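PDB 3UBH: neural-cadherin from Drosophila melanogaster, which mediates calcium-dependent, mainly homophilic adhesion between cells, here represented by four successive cadherin domains of its extracellular part. Local coordinates for residues Asp143-Tyr148 against Asp190-Val195; Asp64-Gly69 against Val104-Pro109; Asp366-Val371 against Ala390-Ile395. All coordinates share one frame; numbering follows the deposited sequence.

Contact 1: residues Asp143-Tyr148 against Asp190-Val195. With CA (calcium ion), chain D.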
loop_
_atom_site.group_PDB
_atom_site.type_symbol
_atom_site.label_atom_id
_atom_site.label_comp_id
_atom_site.label_asym_id
_atom_site.label_seq_id
_atom_site.Cartn_x
_atom_site.Cartn_y
_atom_site.Cartn_z
ATOM N N ASP A 143 -30.810 -3.659 1.550
ATOM C CA ASP A 143 -32.010 -2.931 1.962
ATOM C C ASP A 143 -31.744 -1.618 2.716
ATOM O O ASP A 143 -32.530 -1.239 3.584
ATOM C CB ASP A 143 -32.911 -3.847 2.804
ATOM C CG ASP A 143 -32.374 -4.075 4.233
ATOM O OD1 ASP A 143 -33.219 -4.183 5.154
ATOM O OD2 ASP A 143 -31.133 -4.151 4.450
ATOM N N HIS A 144 -30.660 -0.919 2.382
ATOM C CA HIS A 144 -30.308 0.346 3.056
ATOM C C HIS A 144 -31.404 1.421 3.026
ATOM O O HIS A 144 -32.306 1.400 2.187
ATOM C CB HIS A 144 -29.013 0.911 2.491
ATOM C CG HIS A 144 -29.086 1.261 1.039
ATOM N ND1 HIS A 144 -29.782 2.356 0.568
ATOM C CD2 HIS A 144 -28.538 0.671 -0.046
ATOM C CE1 HIS A 144 -29.665 2.420 -0.745
ATOM N NE2 HIS A 144 -28.912 1.410 -1.142
ATOM N N ASN A 145 -31.313 2.372 3.942
ATOM C CA ASN A 145 -32.333 3.395 4.068
ATOM C C ASN A 145 -31.670 4.662 4.563
ATOM O O ASN A 145 -31.671 4.962 5.756
ATOM C CB ASN A 145 -33.437 2.929 5.019
ATOM C CG ASN A 145 -34.603 3.906 5.092
ATOM O OD1 ASN A 145 -34.634 4.929 4.393
ATOM N ND2 ASN A 145 -35.567 3.595 5.938
ATOM N N ILE A 146 -31.087 5.392 3.619
ATOM C CA ILE A 146 -30.223 6.535 3.930
ATOM C C ILE A 146 -31.031 7.788 4.257
ATOM O O ILE A 146 -31.878 8.209 3.479
ATOM C CB ILE A 146 -29.190 6.802 2.814
ATOM C CG1 ILE A 146 -28.281 5.578 2.640
ATOM C CG2 ILE A 146 -28.359 8.033 3.140
ATOM C CD1 ILE A 146 -27.452 5.585 1.368
ATOM N N HIS A 147 -30.771 8.344 5.436
ATOM C CA HIS A 147 -31.401 9.560 5.909
ATOM C C HIS A 147 -30.308 10.584 6.191
ATOM O O HIS A 147 -29.273 10.247 6.782
ATOM C CB HIS A 147 -32.198 9.271 7.183
ATOM C CG HIS A 147 -33.480 8.537 6.946
ATOM N ND1 HIS A 147 -34.718 9.121 7.133
ATOM C CD2 HIS A 147 -33.723 7.268 6.541
ATOM C CE1 HIS A 147 -35.665 8.246 6.846
ATOM N NE2 HIS A 147 -35.088 7.112 6.487
ATOM N N TYR A 148 -30.537 11.827 5.771
ATOM C CA TYR A 148 -29.556 12.906 5.948
ATOM C C TYR A 148 -29.937 13.851 7.077
ATOM O O TYR A 148 -31.118 14.127 7.314
ATOM C CB TYR A 148 -29.368 13.683 4.643
ATOM C CG TYR A 148 -28.810 12.820 3.547
ATOM C CD1 TYR A 148 -27.441 12.554 3.480
ATOM C CD2 TYR A 148 -29.649 12.226 2.602
ATOM C CE1 TYR A 148 -26.906 11.737 2.482
ATOM C CE2 TYR A 148 -29.121 11.404 1.598
ATOM C CZ TYR A 148 -27.749 11.173 1.552
ATOM O OH TYR A 148 -27.226 10.368 0.584
ATOM N N ASP A 190 -28.173 4.965 8.193
ATOM C CA ASP A 190 -28.943 3.904 7.566
ATOM C C ASP A 190 -29.915 3.383 8.612
ATOM O O ASP A 190 -29.514 2.746 9.584
ATOM C CB ASP A 190 -28.006 2.803 7.063
ATOM C CG ASP A 190 -28.742 1.608 6.495
ATOM O OD1 ASP A 190 -29.966 1.686 6.269
ATOM O OD2 ASP A 190 -28.075 0.581 6.270
ATOM N N GLN A 191 -31.196 3.671 8.417
ATOM C CA GLN A 191 -32.181 3.390 9.450
ATOM C C GLN A 191 -32.735 1.979 9.383
ATOM O O GLN A 191 -33.547 1.580 10.218
ATOM C CB GLN A 191 -33.288 4.436 9.439
ATOM C CG GLN A 191 -32.797 5.766 9.967
ATOM C CD GLN A 191 -33.874 6.811 10.107
ATOM O OE1 GLN A 191 -35.027 6.590 9.752
ATOM N NE2 GLN A 191 -33.493 7.975 10.618
ATOM N N ASN A 192 -32.280 1.213 8.401
ATOM C CA ASN A 192 -32.622 -0.194 8.353
ATOM C C ASN A 192 -31.629 -1.045 9.133
ATOM O O ASN A 192 -31.858 -2.233 9.345
ATOM C CB ASN A 192 -32.779 -0.669 6.909
ATOM C CG ASN A 192 -34.165 -0.375 6.339
ATOM O OD1 ASN A 192 -34.922 0.432 6.876
ATOM N ND2 ASN A 192 -34.496 -1.035 5.242
ATOM N N GLY A 193 -30.538 -0.420 9.580
ATOM C CA GLY A 193 -29.536 -1.088 10.437
ATOM C C GLY A 193 -29.155 -0.329 11.703
ATOM O O GLY A 193 -29.052 0.898 11.693
ATOM N N LYS A 194 -28.945 -1.059 12.796
ATOM C CA LYS A 194 -28.580 -0.443 14.080
ATOM C C LYS A 194 -27.359 -1.113 14.729
ATOM O O LYS A 194 -26.694 -1.923 14.084
ATOM C CB LYS A 194 -29.793 -0.352 15.030
ATOM C CG LYS A 194 -30.965 -1.278 14.694
ATOM C CD LYS A 194 -31.951 -1.380 15.853
ATOM C CE LYS A 194 -32.883 -0.178 15.931
ATOM N NZ LYS A 194 -33.853 -0.401 17.043
ATOM N N VAL A 195 -27.046 -0.757 15.980
ATOM C CA VAL A 195 -25.863 -1.292 16.692
ATOM C C VAL A 195 -26.225 -1.907 18.046
ATOM O O VAL A 195 -27.065 -1.377 18.772
ATOM C CB VAL A 195 -24.741 -0.218 16.877
ATOM C CG1 VAL A 195 -23.480 -0.847 17.453
ATOM C CG2 VAL A 195 -24.413 0.475 15.548
HETATM CA CA CA D . -26.070 -0.471 6.136
#

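Contact 2: residues Asp64-Gly69 against Val104-Pro109. With CA (calcium ion), chain B; CA (calcium ion), chain C; CA (calcium ion), chain D.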
loop_
_atom_site.group_PDB
_atom_site.type_symbol
_atom_site.label_atom_id
_atom_site.label_comp_id
_atom_site.label_asym_id
_atom_site.label_seq_id
_atom_site.Cartn_x
_atom_site.Cartn_y
_atom_site.Cartn_z
ATOM N N ASP A 64 -19.415 -12.755 5.125
ATOM C CA ASP A 64 -19.715 -11.457 4.571
ATOM C C ASP A 64 -20.534 -11.590 3.309
ATOM O O ASP A 64 -20.023 -12.007 2.266
ATOM C CB ASP A 64 -18.416 -10.714 4.286
ATOM C CG ASP A 64 -18.602 -9.217 4.218
ATOM O OD1 ASP A 64 -19.739 -8.744 3.983
ATOM O OD2 ASP A 64 -17.596 -8.510 4.416
ATOM N N TYR A 65 -21.809 -11.232 3.414
ATOM C CA TYR A 65 -22.721 -11.225 2.286
ATOM C C TYR A 65 -22.211 -10.290 1.203
ATOM O O TYR A 65 -22.283 -10.612 0.026
ATOM C CB TYR A 65 -24.117 -10.791 2.741
ATOM C CG TYR A 65 -25.204 -10.898 1.688
ATOM C CD1 TYR A 65 -25.900 -12.091 1.501
ATOM C CD2 TYR A 65 -25.545 -9.802 0.894
ATOM C CE1 TYR A 65 -26.905 -12.203 0.544
ATOM C CE2 TYR A 65 -26.554 -9.896 -0.071
ATOM C CZ TYR A 65 -27.232 -11.105 -0.237
ATOM O OH TYR A 65 -28.227 -11.219 -1.181
ATOM N N GLU A 66 -21.684 -9.142 1.615
ATOM C CA GLU A 66 -21.179 -8.119 0.693
ATOM C C GLU A 66 -19.957 -8.567 -0.131
ATOM O O GLU A 66 -19.588 -7.904 -1.096
ATOM C CB GLU A 66 -20.837 -6.830 1.462
ATOM C CG GLU A 66 -22.031 -6.003 1.908
ATOM C CD GLU A 66 -22.932 -6.690 2.930
ATOM O OE1 GLU A 66 -22.460 -7.121 4.007
ATOM O OE2 GLU A 66 -24.142 -6.779 2.663
ATOM N N GLU A 67 -19.329 -9.674 0.249
ATOM C CA GLU A 67 -18.102 -10.099 -0.420
ATOM C C GLU A 67 -18.240 -11.448 -1.138
ATOM O O GLU A 67 -17.306 -11.910 -1.786
ATOM C CB GLU A 67 -16.927 -10.119 0.570
ATOM C CG GLU A 67 -15.672 -9.396 0.056
ATOM C CD GLU A 67 -14.397 -10.238 0.176
ATOM O OE1 GLU A 67 -14.261 -11.023 1.150
ATOM O OE2 GLU A 67 -13.525 -10.107 -0.722
ATOM N N LEU A 68 -19.411 -12.070 -1.007
ATOM C CA LEU A 68 -19.771 -13.280 -1.748
ATOM C C LEU A 68 -20.257 -12.943 -3.153
ATOM O O LEU A 68 -20.673 -11.822 -3.415
ATOM C CB LEU A 68 -20.880 -14.036 -1.024
ATOM C CG LEU A 68 -20.563 -14.795 0.257
ATOM C CD1 LEU A 68 -21.856 -15.105 0.975
ATOM C CD2 LEU A 68 -19.811 -16.057 -0.079
ATOM N N GLY A 69 -20.222 -13.929 -4.045
ATOM C CA GLY A 69 -20.648 -13.742 -5.432
ATOM C C GLY A 69 -22.157 -13.764 -5.583
ATOM O O GLY A 69 -22.883 -13.775 -4.587
ATOM N N VAL A 104 -27.490 -9.386 6.160
ATOM C CA VAL A 104 -27.812 -8.619 7.346
ATOM C C VAL A 104 -27.282 -7.213 7.087
ATOM O O VAL A 104 -26.183 -7.050 6.547
ATOM C CB VAL A 104 -27.140 -9.207 8.631
ATOM C CG1 VAL A 104 -27.440 -8.346 9.860
ATOM C CG2 VAL A 104 -27.590 -10.626 8.885
ATOM N N ASN A 105 -28.069 -6.208 7.455
ATOM C CA ASN A 105 -27.621 -4.829 7.417
ATOM C C ASN A 105 -26.498 -4.578 8.434
ATOM O O ASN A 105 -26.753 -4.137 9.551
ATOM C CB ASN A 105 -28.802 -3.901 7.668
ATOM C CG ASN A 105 -28.497 -2.468 7.322
ATOM O OD1 ASN A 105 -27.381 -1.991 7.526
ATOM N ND2 ASN A 105 -29.492 -1.761 6.795
ATOM N N ASP A 106 -25.256 -4.839 8.029
ATOM C CA ASP A 106 -24.132 -4.895 8.969
ATOM C C ASP A 106 -22.976 -3.960 8.617
ATOM O O ASP A 106 -21.947 -3.943 9.312
ATOM C CB ASP A 106 -23.618 -6.336 9.078
ATOM C CG ASP A 106 -22.984 -6.845 7.782
ATOM O OD1 ASP A 106 -23.471 -6.534 6.669
ATOM O OD2 ASP A 106 -21.983 -7.577 7.871
ATOM N N GLU A 107 -23.147 -3.196 7.537
ATOM C CA GLU A 107 -22.121 -2.272 7.074
ATOM C C GLU A 107 -22.650 -0.846 7.103
ATOM O O GLU A 107 -23.757 -0.592 6.625
ATOM C CB GLU A 107 -21.677 -2.622 5.656
ATOM C CG GLU A 107 -21.400 -4.099 5.392
ATOM C CD GLU A 107 -20.261 -4.679 6.205
ATOM O OE1 GLU A 107 -19.383 -3.927 6.664
ATOM O OE2 GLU A 107 -20.234 -5.909 6.375
ATOM N N PRO A 108 -21.858 0.095 7.658
ATOM C CA PRO A 108 -22.286 1.495 7.806
ATOM C C PRO A 108 -22.276 2.233 6.476
ATOM O O PRO A 108 -21.541 1.836 5.566
ATOM C CB PRO A 108 -21.203 2.091 8.708
ATOM C CG PRO A 108 -19.974 1.267 8.421
ATOM C CD PRO A 108 -20.491 -0.127 8.178
ATOM N N PRO A 109 -23.072 3.314 6.366
ATOM C CA PRO A 109 -23.077 4.159 5.193
ATOM C C PRO A 109 -21.827 5.041 5.159
ATOM O O PRO A 109 -21.131 5.149 6.176
ATOM C CB PRO A 109 -24.326 5.012 5.410
ATOM C CG PRO A 109 -24.437 5.140 6.839
ATOM C CD PRO A 109 -24.020 3.811 7.378
HETATM CA CA CA B . -20.920 -7.958 5.728
HETATM CA CA CA C . -24.927 -7.163 4.829
HETATM CA CA CA D . -26.070 -0.471 6.136
#

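Contact 3: residues Asp366-Val371 against Ala390-Ile395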
loop_
_atom_site.group_PDB
_atom_site.type_symbol
_atom_site.label_atom_id
_atom_site.label_comp_id
_atom_site.label_asym_id
_atom_site.label_seq_id
_atom_site.Cartn_x
_atom_site.Cartn_y
_atom_site.Cartn_z
ATOM N N ASP A 366 40.805 -18.858 -8.335
ATOM C CA ASP A 366 41.783 -19.928 -8.194
ATOM C C ASP A 366 41.531 -20.704 -6.901
ATOM O O ASP A 366 41.780 -20.188 -5.804
ATOM C CB ASP A 366 43.186 -19.321 -8.169
ATOM C CG ASP A 366 44.259 -20.294 -8.594
ATOM O OD1 ASP A 366 44.241 -21.457 -8.143
ATOM O OD2 ASP A 366 45.134 -19.874 -9.377
ATOM N N ASP A 367 41.073 -21.950 -7.025
ATOM C CA ASP A 367 40.738 -22.747 -5.841
ATOM C C ASP A 367 41.943 -23.109 -4.933
ATOM O O ASP A 367 41.793 -23.834 -3.948
ATOM C CB ASP A 367 39.854 -23.964 -6.202
ATOM C CG ASP A 367 40.570 -25.002 -7.074
ATOM O OD1 ASP A 367 39.895 -25.978 -7.486
ATOM O OD2 ASP A 367 41.793 -24.877 -7.340
ATOM N N HIS A 368 43.126 -22.592 -5.264
ATOM C CA HIS A 368 44.292 -22.683 -4.379
ATOM C C HIS A 368 44.145 -21.724 -3.195
ATOM O O HIS A 368 44.842 -21.848 -2.190
ATOM C CB HIS A 368 45.589 -22.362 -5.140
ATOM C CG HIS A 368 46.059 -23.465 -6.031
ATOM N ND1 HIS A 368 46.916 -24.452 -5.599
ATOM C CD2 HIS A 368 45.789 -23.742 -7.328
ATOM C CE1 HIS A 368 47.154 -25.292 -6.590
ATOM N NE2 HIS A 368 46.485 -24.881 -7.651
ATOM N N PHE A 369 43.237 -20.762 -3.342
ATOM C CA PHE A 369 42.991 -19.737 -2.333
ATOM C C PHE A 369 41.510 -19.707 -1.988
ATOM O O PHE A 369 40.693 -20.265 -2.716
ATOM C CB PHE A 369 43.471 -18.375 -2.850
ATOM C CG PHE A 369 44.900 -18.395 -3.320
ATOM C CD1 PHE A 369 45.212 -18.775 -4.625
ATOM C CD2 PHE A 369 45.934 -18.084 -2.454
ATOM C CE1 PHE A 369 46.538 -18.830 -5.064
ATOM C CE2 PHE A 369 47.260 -18.138 -2.882
ATOM C CZ PHE A 369 47.562 -18.510 -4.192
ATOM N N ALA A 370 41.184 -19.093 -0.855
ATOM C CA ALA A 370 39.798 -18.911 -0.417
ATOM C C ALA A 370 39.713 -17.542 0.232
ATOM O O ALA A 370 40.743 -16.999 0.649
ATOM C CB ALA A 370 39.396 -20.004 0.573
ATOM N N VAL A 371 38.514 -16.970 0.311
ATOM C CA VAL A 371 38.386 -15.616 0.852
ATOM C C VAL A 371 37.133 -15.485 1.702
ATOM O O VAL A 371 36.097 -16.046 1.363
ATOM C CB VAL A 371 38.451 -14.541 -0.276
ATOM C CG1 VAL A 371 37.265 -14.661 -1.221
ATOM C CG2 VAL A 371 38.569 -13.130 0.288
ATOM N N ALA A 390 56.597 -20.684 -9.485
ATOM C CA ALA A 390 56.532 -20.062 -8.162
ATOM C C ALA A 390 55.638 -18.813 -8.105
ATOM O O ALA A 390 55.991 -17.810 -7.473
ATOM C CB ALA A 390 57.945 -19.763 -7.637
ATOM N N TYR A 391 54.469 -18.891 -8.728
ATOM C CA TYR A 391 53.659 -17.704 -8.971
ATOM C C TYR A 391 52.202 -18.028 -9.248
ATOM O O TYR A 391 51.891 -18.885 -10.064
ATOM C CB TYR A 391 54.258 -16.956 -10.161
ATOM C CG TYR A 391 53.433 -15.831 -10.740
ATOM C CD1 TYR A 391 53.492 -14.547 -10.206
ATOM C CD2 TYR A 391 52.625 -16.040 -11.860
ATOM C CE1 TYR A 391 52.748 -13.507 -10.766
ATOM C CE2 TYR A 391 51.883 -15.014 -12.414
ATOM C CZ TYR A 391 51.955 -13.758 -11.865
ATOM O OH TYR A 391 51.220 -12.740 -12.407
ATOM N N TYR A 392 51.309 -17.315 -8.581
ATOM C CA TYR A 392 49.884 -17.442 -8.824
ATOM C C TYR A 392 49.308 -16.109 -9.269
ATOM O O TYR A 392 49.612 -15.073 -8.683
ATOM C CB TYR A 392 49.181 -17.945 -7.570
ATOM C CG TYR A 392 49.625 -19.330 -7.155
ATOM C CD1 TYR A 392 50.727 -19.510 -6.318
ATOM C CD2 TYR A 392 48.955 -20.465 -7.611
ATOM C CE1 TYR A 392 51.148 -20.780 -5.941
ATOM C CE2 TYR A 392 49.377 -21.742 -7.237
ATOM C CZ TYR A 392 50.476 -21.887 -6.399
ATOM O OH TYR A 392 50.893 -23.151 -6.014
ATOM N N GLU A 393 48.506 -16.144 -10.332
ATOM C CA GLU A 393 47.787 -14.977 -10.827
ATOM C C GLU A 393 46.297 -15.286 -10.980
ATOM O O GLU A 393 45.916 -16.132 -11.786
ATOM C CB GLU A 393 48.356 -14.505 -12.164
ATOM C CG GLU A 393 47.849 -13.136 -12.542
ATOM C CD GLU A 393 48.026 -12.794 -14.003
ATOM O OE1 GLU A 393 47.407 -13.475 -14.856
ATOM O OE2 GLU A 393 48.756 -11.816 -14.289
ATOM N N PHE A 394 45.461 -14.595 -10.213
ATOM C CA PHE A 394 44.024 -14.854 -10.221
ATOM C C PHE A 394 43.165 -13.617 -9.932
ATOM O O PHE A 394 43.671 -12.531 -9.643
ATOM C CB PHE A 394 43.689 -15.953 -9.217
ATOM C CG PHE A 394 43.996 -15.583 -7.789
ATOM C CD1 PHE A 394 43.022 -14.973 -6.984
ATOM C CD2 PHE A 394 45.249 -15.833 -7.246
ATOM C CE1 PHE A 394 43.295 -14.638 -5.670
ATOM C CE2 PHE A 394 45.527 -15.499 -5.934
ATOM C CZ PHE A 394 44.547 -14.903 -5.142
ATOM N N ILE A 395 41.855 -13.812 -9.968
ATOM C CA ILE A 395 40.920 -12.715 -9.876
ATOM C C ILE A 395 40.069 -12.820 -8.613
ATOM O O ILE A 395 39.557 -13.899 -8.293
ATOM C CB ILE A 395 40.044 -12.659 -11.148
ATOM C CG1 ILE A 395 40.948 -12.468 -12.367
ATOM C CG2 ILE A 395 39.019 -11.536 -11.055
ATOM C CD1 ILE A 395 40.232 -12.388 -13.684
#

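Contact 1: residues Asp143-Tyr148 against Asp190-Val195
Asn145 O accepts the backbone N-H of Gln191 in a nearly straight bond of 3.0 Å, beside the antiparallel non-hydrogen-bonded pair Ile146 and Asp190, just before the chain turns a corner through a type I turn from Asp190 to Gly193. The carboxylate of Asp190 works in two directions. Its OD1 takes Asn145 N at 2.8 Å from above one face of the carboxylate plane and Asn192 N at 3.2 Å from the opposite face, the latter closing an Asx turn. Its OD2 is bonded to the calcium ion of chain D at 2.3 Å; CG, anti to the backbone N (chi1 175°), helps set the carboxylate between loop and metal. The two backbone grips should hold the group against rotation, so Asn145 N and Asn192 N probably act as a second shell that positions this calcium ligand. Around the turn the side-chain amide of Asn192 bridges weakly to both ends of the loop 143-145: ND2 to Asp143 O, and OD1 to Asn145 ND2 at 3.4 Å, with the two amide planes almost perpendicular. Farther along, the amide of Gln191 lies flat on one face of the His147 ring, planes 12° apart, with OE1 3.3 Å above the ring centre. The polar ends find other partners, His147 ND1 bonding to Glu163 and Gln191 NE2 to Glu189. Asn105, Glu107, Asp139, Asp141 and Gln201 supply the remaining protein ligands of the ion. Asp190 ends a sequence matching the calcium-binding AXD motif of cadherin domains, at the interdomain calcium site.

Contact 2: residues Asp64-Gly69 against Val104-Pro109
Asp64 and Glu66 meet Asp106 and Glu107 across the calcium-filled junction between the first two cadherin domains of this chain, the first pair from the Asp-Tyr-Glu loop that corresponds to the family's DRE motif, the second from the linker that corresponds to DXNDN. No hydrogen bond joins the segments; the metals do. The calcium ion of chain B is held from one side by Asp64 OD1 at 2.2 Å and Glu66 OE1, and from the linker by Asp106 OD2 and by Glu107 OE2 at 2.3 Å. The ion of chain C takes both carboxylate oxygens of Glu66, OE2 at 2.3 Å, together with Asp106 OD1 and the backbone oxygen of Val104. Glu66 OE1 is thus shared, 2.5 Å from the first ion and 2.6 Å from the second, while Asp106 splits its two oxygens between them. The bend at chi2 of Glu66 (65°) folds its chain so that the carboxylate reaches both ions, its plane turned 57° against that of Glu107. Glu18 completes both sites from the first domain, with Asp103 and Asp141 added at the second ion. Farther along the linker, Asn105 OD1 and Glu107 O, each at 2.4 Å, bind the ion of chain D. Within the loop, Glu66 N makes a weak bond to Asp64 OD1. Four carboxylates gathered this tightly would probably repel one another if the ions were lost; calcium probably offsets much of their negative charge and locks the linker to the base of the first domain, consistent with a rigid, calcium-dependent joint.

Contact 3: residues Asp366-Val371 against Ala390-Ile395
Phe369 carries CG anti to its carbonyl carbon (chi1 -53°), whereas Phe394 sets CG between its backbone N and carbonyl carbon (chi1 63°), and these settings bring the two rings together in an offset stack. Their planes lie 21° apart, and Phe394 CE2 sits over the rim of the Phe369 face, 3.5 Å from CD1 of that ring. The edge of Phe369 points at the face of Tyr392 in a T-shaped pair, its CZ 3.7 Å from Tyr392 CG. Replacing Phe369 by an alanine would probably open a gap between the two sheets and leave Phe394 without its stacking partner and the face of Tyr392 without the edge that meets it. Tyr392 also presents CE2 above the centre of the His368 ring, 3.9 Å from its CG, while its hydroxyl is anchored to Leu383 O. At the start of the turn Asp366 CB rests on Phe394 CB at 3.6 Å. Val364 adds an aliphatic side chain against both phenylalanines. Because strand 369-371 belongs to one sheet and strand 391-400 to the other, this aromatic cluster is hydrophobic packing between the two sheets of a cadherin beta-sandwich.

From the N terminus, contact 2 comes first, closing a span of 34 residues that contains strands 73-81 and 92-102 and tying a loop of the first domain to the linker. Contact 1 then closes 41 residues of the second domain, tying the loop that leads into strand 146-153 to the turn after strand 181-190, and contact 3 closes 18 residues of the fourth. The three follow in series, without nesting or crossing. Contacts 2 and 1 nevertheless adjoin: both bind the calcium ion of chain D, and Asn105 ND2 probably hydrogen-bonds to Asp190 OD2, so the linker joins the domains on its two sides. Contact 3 stands apart, its nearest atoms about 50 Å from contact 2, and packs a single domain internally.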